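Side-chain contacts in bile salt hydrolase/transferase (Clostridium perfringens, PDB 2BJF), which hydrolyses the amide bond of glycine- and taurine-conjugated bile salts, releasing free bile acids, and also joins bile acids to amines such as taurine: residues N19-Y24 and V259-G264; E251-L256 and Y290-E295; T276-C281 and Y317-T322; S265-T268 and K272-L275. All blocks are in the same frame, centred on the assembly; numbering follows the deposited sequence. Where two conformers were deposited one is given.

Contact 1: N19-Y24 and V259-G264. With DXC ((3alpha,5beta,12alpha)-3,12-dihydroxycholan-24-oic acid), chain B.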
# COMPACT_ATOMS: atom_id res chain seq x y z
N ASN A 19 -9.02 -21.21 -8.74
CA ASN A 19 -8.01 -21.68 -7.80
C ASN A 19 -8.71 -22.28 -6.59
O ASN A 19 -9.66 -21.69 -6.06
CB ASN A 19 -7.13 -20.52 -7.31
CG ASN A 19 -6.04 -20.14 -8.30
OD1 ASN A 19 -5.76 -20.86 -9.25
ND2 ASN A 19 -5.42 -18.99 -8.06
N MET A 20 -8.26 -23.46 -6.17
CA MET A 20 -8.73 -24.05 -4.92
C MET A 20 -7.70 -23.78 -3.83
O MET A 20 -6.61 -24.37 -3.85
CB MET A 20 -8.96 -25.56 -5.08
CG MET A 20 -9.20 -26.30 -3.76
SD MET A 20 -10.71 -25.81 -2.91
CE MET A 20 -11.93 -26.48 -4.03
N ASP A 21 -8.04 -22.90 -2.90
CA ASP A 21 -7.12 -22.50 -1.83
C ASP A 21 -7.53 -23.11 -0.49
O ASP A 21 -8.42 -22.58 0.20
CB ASP A 21 -7.03 -20.97 -1.73
CG ASP A 21 -6.67 -20.31 -3.06
OD1 ASP A 21 -6.07 -20.96 -3.93
OD2 ASP A 21 -6.99 -19.11 -3.21
N ILE A 22 -6.89 -24.22 -0.14
CA ILE A 22 -7.13 -24.92 1.13
C ILE A 22 -5.83 -25.53 1.67
O ILE A 22 -4.86 -25.70 0.93
CB ILE A 22 -8.23 -26.03 1.01
CG1 ILE A 22 -7.97 -26.94 -0.19
CG2 ILE A 22 -9.63 -25.40 0.96
CD1 ILE A 22 -8.93 -28.11 -0.31
N GLU A 23 -5.82 -25.84 2.97
CA GLU A 23 -4.64 -26.39 3.63
C GLU A 23 -4.72 -27.92 3.81
O GLU A 23 -3.89 -28.52 4.49
CB GLU A 23 -4.39 -25.69 4.98
CG GLU A 23 -5.37 -26.07 6.11
CD GLU A 23 -6.65 -25.25 6.13
OE1 GLU A 23 -7.19 -24.92 5.06
OE2 GLU A 23 -7.13 -24.95 7.25
N TYR A 24 -5.73 -28.52 3.18
CA TYR A 24 -6.02 -29.94 3.34
C TYR A 24 -6.40 -30.61 2.02
O TYR A 24 -6.67 -29.94 1.03
CB TYR A 24 -7.14 -30.13 4.38
CG TYR A 24 -8.44 -29.43 4.02
CD1 TYR A 24 -9.44 -30.09 3.30
CD2 TYR A 24 -8.67 -28.10 4.40
CE1 TYR A 24 -10.63 -29.45 2.97
CE2 TYR A 24 -9.85 -27.45 4.08
CZ TYR A 24 -10.83 -28.13 3.36
OH TYR A 24 -12.01 -27.50 3.04
N VAL A 259 -2.54 -14.85 -8.18
CA VAL A 259 -3.24 -14.86 -6.90
C VAL A 259 -3.16 -16.22 -6.19
O VAL A 259 -3.85 -16.46 -5.19
CB VAL A 259 -4.72 -14.39 -7.03
CG1 VAL A 259 -4.78 -12.90 -7.34
CG2 VAL A 259 -5.47 -15.20 -8.08
N ALA A 260 -2.29 -17.09 -6.69
CA ALA A 260 -2.08 -18.41 -6.10
C ALA A 260 -1.26 -18.32 -4.81
O ALA A 260 -0.31 -17.55 -4.72
CB ALA A 260 -1.40 -19.34 -7.10
N MET A 261 -1.66 -19.11 -3.81
CA MET A 261 -0.94 -19.17 -2.54
C MET A 261 0.27 -20.09 -2.64
O MET A 261 0.22 -21.13 -3.31
CB MET A 261 -1.86 -19.63 -1.41
CG MET A 261 -2.96 -18.64 -1.08
SD MET A 261 -4.08 -19.27 0.18
CE MET A 261 -5.34 -18.00 0.15
N VAL A 262 1.35 -19.70 -1.97
CA VAL A 262 2.65 -20.38 -2.03
C VAL A 262 3.00 -20.94 -0.66
O VAL A 262 2.83 -20.26 0.36
CB VAL A 262 3.76 -19.40 -2.50
CG1 VAL A 262 5.10 -20.12 -2.66
CG2 VAL A 262 3.37 -18.71 -3.81
N ARG A 263 3.48 -22.19 -0.63
CA ARG A 263 3.80 -22.88 0.62
C ARG A 263 4.67 -22.06 1.57
O ARG A 263 5.72 -21.55 1.17
CB ARG A 263 4.47 -24.23 0.35
CG ARG A 263 4.44 -25.19 1.54
CD ARG A 263 5.21 -26.48 1.27
NE ARG A 263 4.65 -27.26 0.16
CZ ARG A 263 3.66 -28.14 0.28
NH1 ARG A 263 3.09 -28.38 1.46
NH2 ARG A 263 3.23 -28.79 -0.80
N GLY A 264 4.21 -21.93 2.81
CA GLY A 264 4.99 -21.28 3.87
C GLY A 264 4.56 -19.88 4.27
O GLY A 264 4.76 -19.49 5.42
C1 DXC B . -17.03 -31.78 5.98
C2 DXC B . -18.21 -31.34 5.12
C3 DXC B . -18.52 -32.31 3.96
C4 DXC B . -17.30 -32.66 3.10
C5 DXC B . -16.14 -33.08 4.00
C6 DXC B . -15.81 -32.07 5.11
C7 DXC B . -19.69 -31.75 3.14
C8 DXC B . -19.31 -30.60 2.21
C9 DXC B . -18.04 -30.84 1.39
C10 DXC B . -16.90 -31.44 2.24
C11 DXC B . -17.52 -29.54 0.79
C12 DXC B . -16.28 -29.69 -0.10
C13 DXC B . -15.14 -30.34 0.71
C14 DXC B . -15.61 -31.62 1.41
C15 DXC B . -18.48 -28.62 0.02
C16 DXC B . -17.53 -27.71 -0.76
C17 DXC B . -16.10 -28.22 -0.50
C18 DXC B . -17.62 -33.86 2.20
C19 DXC B . -15.12 -27.82 -1.62
O1 DXC B . -14.60 -29.42 1.68
O2 DXC B . -16.71 -30.75 6.91
C20 DXC B . -16.57 -30.56 -1.34
C21 DXC B . -14.94 -26.30 -1.71
C22 DXC B . -14.38 -25.69 -0.42
C23 DXC B . -13.70 -24.36 -0.65
O3 DXC B . -13.49 -23.97 -1.82
O4 DXC B . -13.35 -23.71 0.35
C24 DXC B . -13.74 -28.49 -1.54
O HOH W 1 -6.33 -17.72 -5.40

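Contact 2: E251-L256 and Y290-E295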
# COMPACT_ATOMS: atom_id res chain seq x y z
N GLU A 251 -3.52 -18.40 -20.91
CA GLU A 251 -3.72 -17.07 -20.34
C GLU A 251 -4.55 -17.11 -19.06
O GLU A 251 -4.30 -16.35 -18.12
CB GLU A 251 -4.38 -16.13 -21.35
CG GLU A 251 -3.59 -15.88 -22.64
CD GLU A 251 -2.28 -15.12 -22.43
OE1 GLU A 251 -1.96 -14.74 -21.28
OE2 GLU A 251 -1.57 -14.90 -23.43
N PHE A 252 -5.53 -18.01 -19.04
CA PHE A 252 -6.37 -18.26 -17.86
C PHE A 252 -5.49 -18.62 -16.66
O PHE A 252 -5.68 -18.08 -15.57
CB PHE A 252 -7.35 -19.40 -18.18
CG PHE A 252 -8.42 -19.59 -17.15
CD1 PHE A 252 -9.68 -19.01 -17.31
CD2 PHE A 252 -8.20 -20.39 -16.03
CE1 PHE A 252 -10.68 -19.20 -16.36
CE2 PHE A 252 -9.19 -20.58 -15.07
CZ PHE A 252 -10.44 -19.98 -15.24
N PHE A 253 -4.53 -19.51 -16.88
CA PHE A 253 -3.63 -19.96 -15.82
C PHE A 253 -2.65 -18.86 -15.38
O PHE A 253 -2.34 -18.75 -14.20
CB PHE A 253 -2.88 -21.23 -16.25
CG PHE A 253 -3.75 -22.46 -16.25
CD1 PHE A 253 -3.75 -23.32 -15.16
CD2 PHE A 253 -4.59 -22.74 -17.33
CE1 PHE A 253 -4.56 -24.46 -15.15
CE2 PHE A 253 -5.41 -23.87 -17.32
CZ PHE A 253 -5.39 -24.73 -16.23
N HIS A 254 -2.19 -18.05 -16.34
CA HIS A 254 -1.33 -16.92 -16.01
C HIS A 254 -2.00 -15.92 -15.07
O HIS A 254 -1.38 -15.44 -14.12
CB HIS A 254 -0.83 -16.21 -17.28
CG HIS A 254 0.27 -16.94 -17.97
ND1 HIS A 254 1.55 -17.01 -17.46
CD2 HIS A 254 0.30 -17.62 -19.14
CE1 HIS A 254 2.31 -17.71 -18.28
NE2 HIS A 254 1.58 -18.09 -19.31
N ILE A 255 -3.28 -15.64 -15.32
CA ILE A 255 -4.05 -14.74 -14.46
C ILE A 255 -4.17 -15.31 -13.04
O ILE A 255 -3.85 -14.63 -12.06
CB ILE A 255 -5.46 -14.44 -15.05
CG1 ILE A 255 -5.33 -13.63 -16.35
CG2 ILE A 255 -6.31 -13.67 -14.04
CD1 ILE A 255 -6.62 -13.52 -17.15
N LEU A 256 -4.60 -16.57 -12.94
CA LEU A 256 -4.80 -17.19 -11.63
C LEU A 256 -3.51 -17.46 -10.85
O LEU A 256 -3.51 -17.45 -9.62
CB LEU A 256 -5.66 -18.46 -11.74
CG LEU A 256 -7.15 -18.25 -12.01
CD1 LEU A 256 -7.88 -19.58 -11.99
CD2 LEU A 256 -7.79 -17.29 -11.01
N TYR A 290 -10.06 -28.86 -17.81
CA TYR A 290 -8.61 -28.76 -17.69
C TYR A 290 -8.23 -28.43 -16.26
O TYR A 290 -8.91 -27.64 -15.60
CB TYR A 290 -8.05 -27.66 -18.59
CG TYR A 290 -8.30 -27.81 -20.08
CD1 TYR A 290 -7.48 -28.60 -20.88
CD2 TYR A 290 -9.35 -27.12 -20.69
CE1 TYR A 290 -7.70 -28.71 -22.24
CE2 TYR A 290 -9.58 -27.23 -22.05
CZ TYR A 290 -8.76 -28.03 -22.82
OH TYR A 290 -8.99 -28.14 -24.17
N TYR A 291 -7.14 -29.01 -15.78
CA TYR A 291 -6.63 -28.67 -14.45
C TYR A 291 -5.16 -29.03 -14.28
O TYR A 291 -4.65 -29.93 -14.95
CB TYR A 291 -7.47 -29.34 -13.35
CG TYR A 291 -7.07 -30.78 -13.07
CD1 TYR A 291 -6.30 -31.10 -11.95
CD2 TYR A 291 -7.44 -31.80 -13.93
CE1 TYR A 291 -5.92 -32.42 -11.70
CE2 TYR A 291 -7.07 -33.12 -13.69
CZ TYR A 291 -6.31 -33.42 -12.57
OH TYR A 291 -5.94 -34.72 -12.32
N ASN A 292 -4.49 -28.30 -13.39
CA ASN A 292 -3.21 -28.74 -12.86
C ASN A 292 -3.23 -28.66 -11.33
O ASN A 292 -4.23 -28.23 -10.76
CB ASN A 292 -2.03 -27.97 -13.48
CG ASN A 292 -2.03 -26.48 -13.13
OD1 ASN A 292 -2.83 -26.00 -12.32
ND2 ASN A 292 -1.11 -25.74 -13.75
N THR A 293 -2.15 -29.08 -10.69
CA THR A 293 -2.11 -29.13 -9.23
C THR A 293 -0.85 -28.47 -8.69
O THR A 293 0.08 -28.16 -9.44
CB THR A 293 -2.21 -30.58 -8.70
OG1 THR A 293 -1.06 -31.33 -9.12
CG2 THR A 293 -3.48 -31.26 -9.19
N TYR A 294 -0.81 -28.26 -7.37
CA TYR A 294 0.37 -27.70 -6.72
C TYR A 294 1.60 -28.56 -6.99
O TYR A 294 2.69 -28.03 -7.24
CB TYR A 294 0.14 -27.55 -5.20
CG TYR A 294 1.14 -26.61 -4.56
CD1 TYR A 294 0.85 -25.26 -4.41
CD2 TYR A 294 2.38 -27.07 -4.12
CE1 TYR A 294 1.76 -24.38 -3.84
CE2 TYR A 294 3.30 -26.20 -3.54
CZ TYR A 294 2.99 -24.86 -3.40
OH TYR A 294 3.89 -23.99 -2.84
N GLU A 295 1.41 -29.87 -6.96
CA GLU A 295 2.50 -30.84 -7.14
C GLU A 295 2.89 -31.02 -8.61
O GLU A 295 4.07 -31.17 -8.92
CB GLU A 295 2.10 -32.19 -6.54
CG GLU A 295 1.92 -32.18 -5.02
CD GLU A 295 0.49 -31.85 -4.56
OE1 GLU A 295 -0.33 -31.39 -5.38
OE2 GLU A 295 0.21 -32.07 -3.37

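Contact 3: T276-C281 and Y317-T322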
# COMPACT_ATOMS: atom_id res chain seq x y z
N THR A 276 -2.69 -23.02 -2.99
CA THR A 276 -3.51 -23.25 -4.17
C THR A 276 -3.27 -24.70 -4.57
O THR A 276 -2.29 -25.01 -5.27
CB THR A 276 -3.19 -22.27 -5.32
OG1 THR A 276 -3.51 -20.93 -4.89
CG2 THR A 276 -4.02 -22.59 -6.57
N GLN A 277 -4.15 -25.58 -4.11
CA GLN A 277 -4.00 -27.02 -4.31
C GLN A 277 -4.13 -27.41 -5.78
O GLN A 277 -3.38 -28.25 -6.28
CB GLN A 277 -5.02 -27.80 -3.47
CG GLN A 277 -4.88 -27.60 -1.96
CD GLN A 277 -3.75 -28.41 -1.32
OE1 GLN A 277 -3.38 -28.18 -0.17
NE2 GLN A 277 -3.20 -29.36 -2.07
N TYR A 278 -5.10 -26.80 -6.46
CA TYR A 278 -5.30 -27.00 -7.90
C TYR A 278 -5.88 -25.77 -8.59
O TYR A 278 -6.45 -24.89 -7.94
CB TYR A 278 -6.12 -28.27 -8.20
CG TYR A 278 -7.60 -28.21 -7.88
CD1 TYR A 278 -8.51 -27.63 -8.77
CD2 TYR A 278 -8.10 -28.77 -6.71
CE1 TYR A 278 -9.87 -27.58 -8.48
CE2 TYR A 278 -9.46 -28.74 -6.41
CZ TYR A 278 -10.34 -28.14 -7.30
OH TYR A 278 -11.68 -28.11 -7.01
N THR A 279 -5.71 -25.73 -9.90
CA THR A 279 -6.30 -24.69 -10.73
C THR A 279 -7.06 -25.38 -11.86
O THR A 279 -6.47 -26.13 -12.64
CB THR A 279 -5.23 -23.75 -11.31
OG1 THR A 279 -4.48 -23.16 -10.23
CG2 THR A 279 -5.86 -22.64 -12.15
N SER A 280 -8.37 -25.14 -11.92
CA SER A 280 -9.21 -25.74 -12.94
C SER A 280 -9.67 -24.69 -13.95
O SER A 280 -9.86 -23.52 -13.61
CB SER A 280 -10.42 -26.44 -12.32
OG SER A 280 -11.32 -25.52 -11.74
N CYS A 281 -9.83 -25.13 -15.20
CA CYS A 281 -10.32 -24.28 -16.27
C CYS A 281 -11.20 -25.12 -17.19
O CYS A 281 -10.71 -26.04 -17.84
CB CYS A 281 -9.16 -23.67 -17.06
SG CYS A 281 -9.68 -22.65 -18.47
N TYR A 317 -11.88 -40.06 -12.31
CA TYR A 317 -10.50 -40.01 -12.79
C TYR A 317 -9.58 -39.50 -11.68
O TYR A 317 -9.93 -38.57 -10.94
CB TYR A 317 -10.38 -39.14 -14.04
CG TYR A 317 -10.89 -39.82 -15.30
CD1 TYR A 317 -10.07 -40.70 -16.01
CD2 TYR A 317 -12.18 -39.59 -15.77
CE1 TYR A 317 -10.53 -41.33 -17.17
CE2 TYR A 317 -12.65 -40.22 -16.92
CZ TYR A 317 -11.82 -41.09 -17.62
OH TYR A 317 -12.27 -41.72 -18.75
N LYS A 318 -8.40 -40.12 -11.57
CA LYS A 318 -7.47 -39.86 -10.47
C LYS A 318 -6.85 -38.46 -10.51
O LYS A 318 -6.34 -38.02 -11.54
CB LYS A 318 -6.37 -40.93 -10.44
CG LYS A 318 -5.53 -40.93 -9.17
CD LYS A 318 -4.41 -41.96 -9.23
CE LYS A 318 -3.49 -41.83 -8.02
NZ LYS A 318 -2.37 -42.81 -8.06
N TYR A 319 -6.90 -37.79 -9.36
CA TYR A 319 -6.30 -36.48 -9.14
C TYR A 319 -4.78 -36.58 -9.30
O TYR A 319 -4.12 -37.32 -8.57
CB TYR A 319 -6.67 -36.01 -7.73
CG TYR A 319 -6.22 -34.63 -7.32
CD1 TYR A 319 -6.87 -33.49 -7.79
CD2 TYR A 319 -5.17 -34.46 -6.42
CE1 TYR A 319 -6.47 -32.21 -7.40
CE2 TYR A 319 -4.76 -33.19 -6.02
CZ TYR A 319 -5.42 -32.07 -6.51
OH TYR A 319 -5.01 -30.82 -6.11
N ASN A 320 -4.24 -35.84 -10.27
CA ASN A 320 -2.83 -35.95 -10.64
C ASN A 320 -1.91 -35.03 -9.84
O ASN A 320 -1.83 -33.83 -10.10
CB ASN A 320 -2.66 -35.69 -12.15
CG ASN A 320 -1.28 -36.09 -12.67
OD1 ASN A 320 -0.27 -35.93 -11.99
ND2 ASN A 320 -1.24 -36.62 -13.89
N LYS A 321 -1.20 -35.60 -8.87
CA LYS A 321 -0.24 -34.84 -8.06
C LYS A 321 1.19 -35.40 -8.18
O LYS A 321 1.97 -35.35 -7.22
CB LYS A 321 -0.71 -34.74 -6.60
CG LYS A 321 -1.03 -36.07 -5.92
CD LYS A 321 -1.65 -35.85 -4.53
CE LYS A 321 -0.61 -35.39 -3.51
NZ LYS A 321 -1.24 -35.01 -2.21
N THR A 322 1.51 -35.90 -9.36
CA THR A 322 2.86 -36.39 -9.65
C THR A 322 3.43 -35.57 -10.80
O THR A 322 2.93 -35.61 -11.92
CB THR A 322 2.85 -37.89 -10.02
OG1 THR A 322 2.18 -38.63 -9.00
CG2 THR A 322 4.27 -38.43 -10.18

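Contact 4: S265-T268 and K272-L275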
# COMPACT_ATOMS: atom_id res chain seq x y z
N SER A 265 3.99 -19.13 3.34
CA SER A 265 3.72 -17.70 3.55
C SER A 265 2.29 -17.34 3.95
O SER A 265 2.04 -16.23 4.42
CB SER A 265 4.15 -16.87 2.33
OG SER A 265 3.71 -17.46 1.12
N THR A 266 1.36 -18.27 3.76
CA THR A 266 -0.01 -18.11 4.24
C THR A 266 -0.31 -19.19 5.28
O THR A 266 -0.85 -20.25 4.97
CB THR A 266 -1.04 -18.13 3.08
OG1 THR A 266 -0.67 -17.16 2.09
CG2 THR A 266 -2.45 -17.80 3.58
N ARG A 267 0.08 -18.91 6.52
CA ARG A 267 -0.03 -19.87 7.62
C ARG A 267 -1.31 -19.66 8.42
O ARG A 267 -1.59 -18.55 8.88
CB ARG A 267 1.19 -19.78 8.54
CG ARG A 267 2.53 -19.99 7.86
CD ARG A 267 2.84 -21.46 7.62
NE ARG A 267 3.28 -22.13 8.84
CZ ARG A 267 3.61 -23.42 8.93
NH1 ARG A 267 3.55 -24.20 7.85
NH2 ARG A 267 4.00 -23.92 10.09
N THR A 268 -2.08 -20.73 8.58
CA THR A 268 -3.31 -20.70 9.38
C THR A 268 -2.96 -20.66 10.87
O THR A 268 -1.80 -20.87 11.24
CB THR A 268 -4.20 -21.93 9.10
OG1 THR A 268 -3.53 -23.12 9.54
CG2 THR A 268 -4.52 -22.04 7.61
N LYS A 272 -0.60 -24.49 9.62
CA LYS A 272 -0.55 -25.23 8.36
C LYS A 272 -0.46 -24.24 7.20
O LYS A 272 -1.01 -23.14 7.27
CB LYS A 272 -1.79 -26.11 8.20
CG LYS A 272 -1.77 -27.39 9.03
CD LYS A 272 -3.10 -28.14 8.93
CE LYS A 272 -4.11 -27.60 9.94
NZ LYS A 272 -5.49 -28.14 9.75
N SER A 273 0.23 -24.64 6.14
CA SER A 273 0.35 -23.80 4.95
C SER A 273 -0.87 -23.91 4.05
O SER A 273 -1.21 -25.00 3.57
CB SER A 273 1.63 -24.14 4.17
OG SER A 273 2.78 -23.72 4.87
N ASP A 274 -1.54 -22.78 3.84
CA ASP A 274 -2.64 -22.67 2.90
C ASP A 274 -2.04 -22.60 1.49
O ASP A 274 -1.16 -21.77 1.23
CB ASP A 274 -3.47 -21.42 3.21
CG ASP A 274 -4.90 -21.51 2.70
OD1 ASP A 274 -5.26 -22.51 2.04
OD2 ASP A 274 -5.67 -20.57 2.97
N LEU A 275 -2.50 -23.48 0.61
CA LEU A 275 -1.96 -23.58 -0.75
C LEU A 275 -3.05 -23.49 -1.80
O LEU A 275 -4.19 -23.87 -1.55
CB LEU A 275 -1.24 -24.93 -0.95
CG LEU A 275 -0.32 -25.54 0.11
CD1 LEU A 275 0.22 -26.88 -0.38
CD2 LEU A 275 0.83 -24.61 0.44
O HOH W 2 1.27 -20.99 2.56

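Contact 1: N19-Y24 and V259-G264
At the active-site end of an N-terminal nucleophile hydrolase core, Asn19 and Asp21 on strand 14-22 meet Val259, Ala260 and Met261 of the loop that follows helix 249-257. The direct touches are van der Waals, and a water joins the polar groups: it accepts from Asn19 ND2 and donates to Val259 O and, at 2.7 Å, to Asp21 OD2. Beside it, Asn19 ND2 lies 3.8 Å from Val259 CG2. The chain of Met261 is extended beyond CG (chi2 176°, chi3 -172°) and crosses Asp21 at a slant, with its CE 3.9 Å from Asp21 CB. Asp21 is gripped at both oxygens: OD1 is hydrogen-bonded to Thr276 OG1, while OD2 also bonds Cys2 N, so the water probably helps hold a carboxylate that in turn holds the N-terminal amine of the inferred nucleophile. Met20, between Asn19 and Asp21 in the strand, lines the deoxycholate pocket, with its SD 3.5 Å from O3 of the ligand. Asn19 OD1 is bound by Thr279 and its ND2 by Leu256 O. Strand 14-22 pairs with strand 275-283 through backbone bonds of Met20 with Gln277 and Tyr278, and Val259 and Met261 also touch Arg228 of helix 225-243.

Contact 2: E251-L256 and Y290-E295
Phe253, on helix 249-257, and Asn292, on strand 288-293, carry this small buried contact, which is made by van der Waals packing alone. The ring meets the amide with one side of its rim: Phe253 CE1 is 3.7 Å from Asn292 OD1, and Phe253 CD1 is 3.8 Å from Asn292 ND2. OD1 lies near the ring plane, and the ring and amide planes are turned 76° apart, so the ring presents its CD1-CE1 edge to the face of the amide. Asn292 CG sits between its backbone N and carbonyl carbon (chi1 65°), which directs the amide at the helix. A looser touch extends the packing along the strand, where Phe253 CZ comes 4.5 Å from Tyr291 CA. The polar partner of the amide lies outside the contact: Asn292 ND2 is hydrogen-bonded to Asn297 O, in the loop after strand 288-293, which helps fix the rotation of the amide in this buried place. Within the helix, Ile255 N bonds to Glu251 O at 3.1 Å. Helix 249-257 lies over the antiparallel sheet, with Phe253 spanning from Thr279 on strand 275-283 to Asn292 on its neighbour, and Leu256 also resting on Thr279.

Contact 3: T276-C281 and Y317-T322
Tyr319 lays its phenol end against the carbonyl O of Gln277 and CB of Tyr278 on strand 275-283. This is the tight part: Tyr319 OH approaches Gln277 O to 3.0 Å, with that oxygen near the plane of the Tyr319 ring, and lies 3.5 Å from Tyr278 CB. The same hydroxyl sits at the edge of the Tyr278 ring. Tyr319 CE1 adds an apolar touch, 3.9 Å from Tyr278 CD2, and the two side chains lie roughly perpendicular. With CG anti to the backbone N (chi1 -176°), Tyr319 reaches from its loop to the strand. The far end of Tyr278 is tethered by a hydrogen bond from its OH to Asp69. Next to Tyr319, the backbone of Asn320 is held to strand 288-293 by Tyr291 OH and Thr293 OG1.

The loose side begins beyond, at the exposed Lys321 and Thr322, where the chain is shaped by an Asx turn, Asn320 OD1 accepting from Thr322 N at 3.2 Å with an N-H...O angle of 165°. Tyr319, just past strand 315-318 of one sheet, packs on strand 275-283 of the other, in a fold of two antiparallel sheets characteristic of N-terminal nucleophile hydrolases.

Contact 4: S265-T268 and K272-L275
Thr266 and Thr268 face Asp274 and Lys272 across a short antiparallel pairing, in which the backbone polar groups are largely paired. Asp274 N gives its hydrogen to Thr266 O at 2.9 Å, and Thr268 N gives its own to Lys272 O at 2.9 Å. The same Lys272 O also receives a CA-H...O contact from Arg267 CA at 3.4 Å. The return bond at the turn end comes from a side chain: Lys272 N donates to Thr268 OG1 at 3.2 Å, a bent bond of 154°. At the other end, a water accepts from Thr266 N at 3.0 Å and lies within hydrogen-bonding distance of Asp274 O. Arg267 and Ser273 form the single beta bridge of this hairpin-like excursion, which leads from helix 249-257 into strand 275-283. On their side, Arg267 NH1 donates to Ser273 OG at 3.1 Å, the hydroxyl lying in the guanidinium plane, while Lys272 N lies over one face of that group. The arginine reaches back because its chain is bent twice (chi2 -79°, chi3 -77°). Ser273 OG is also hydrogen-bonded to Asp243 of the second subunit, whose carboxylate makes a weak, long ion pair with Arg267. Thr266 CG2 packs against Asp274 CB at 3.8 Å.

In the fold
Along the chain, contact 1 starts on strand 14-22 and closes in the 259-264 loop; contact 4 follows directly, and its second half runs into strand 275-283, which opens contact 3. Segment 251-256 precedes 259-264 and 290-295 follows 276-281, so contact 2 interleaves with contacts 1 and 3. These three all reach the same antiparallel sheet, where strand 275-283 lies between 14-22 and 288-293. Their centres are about 9 to 12 Å apart; the centre of contact 4 lies about 7 Å from that of contact 1 but about 18 to 19 Å from those of contacts 2 and 3. Contacts 1 and 2 are joined by Arg263 N to Tyr294 OH. All four lie within reach of the second subunit.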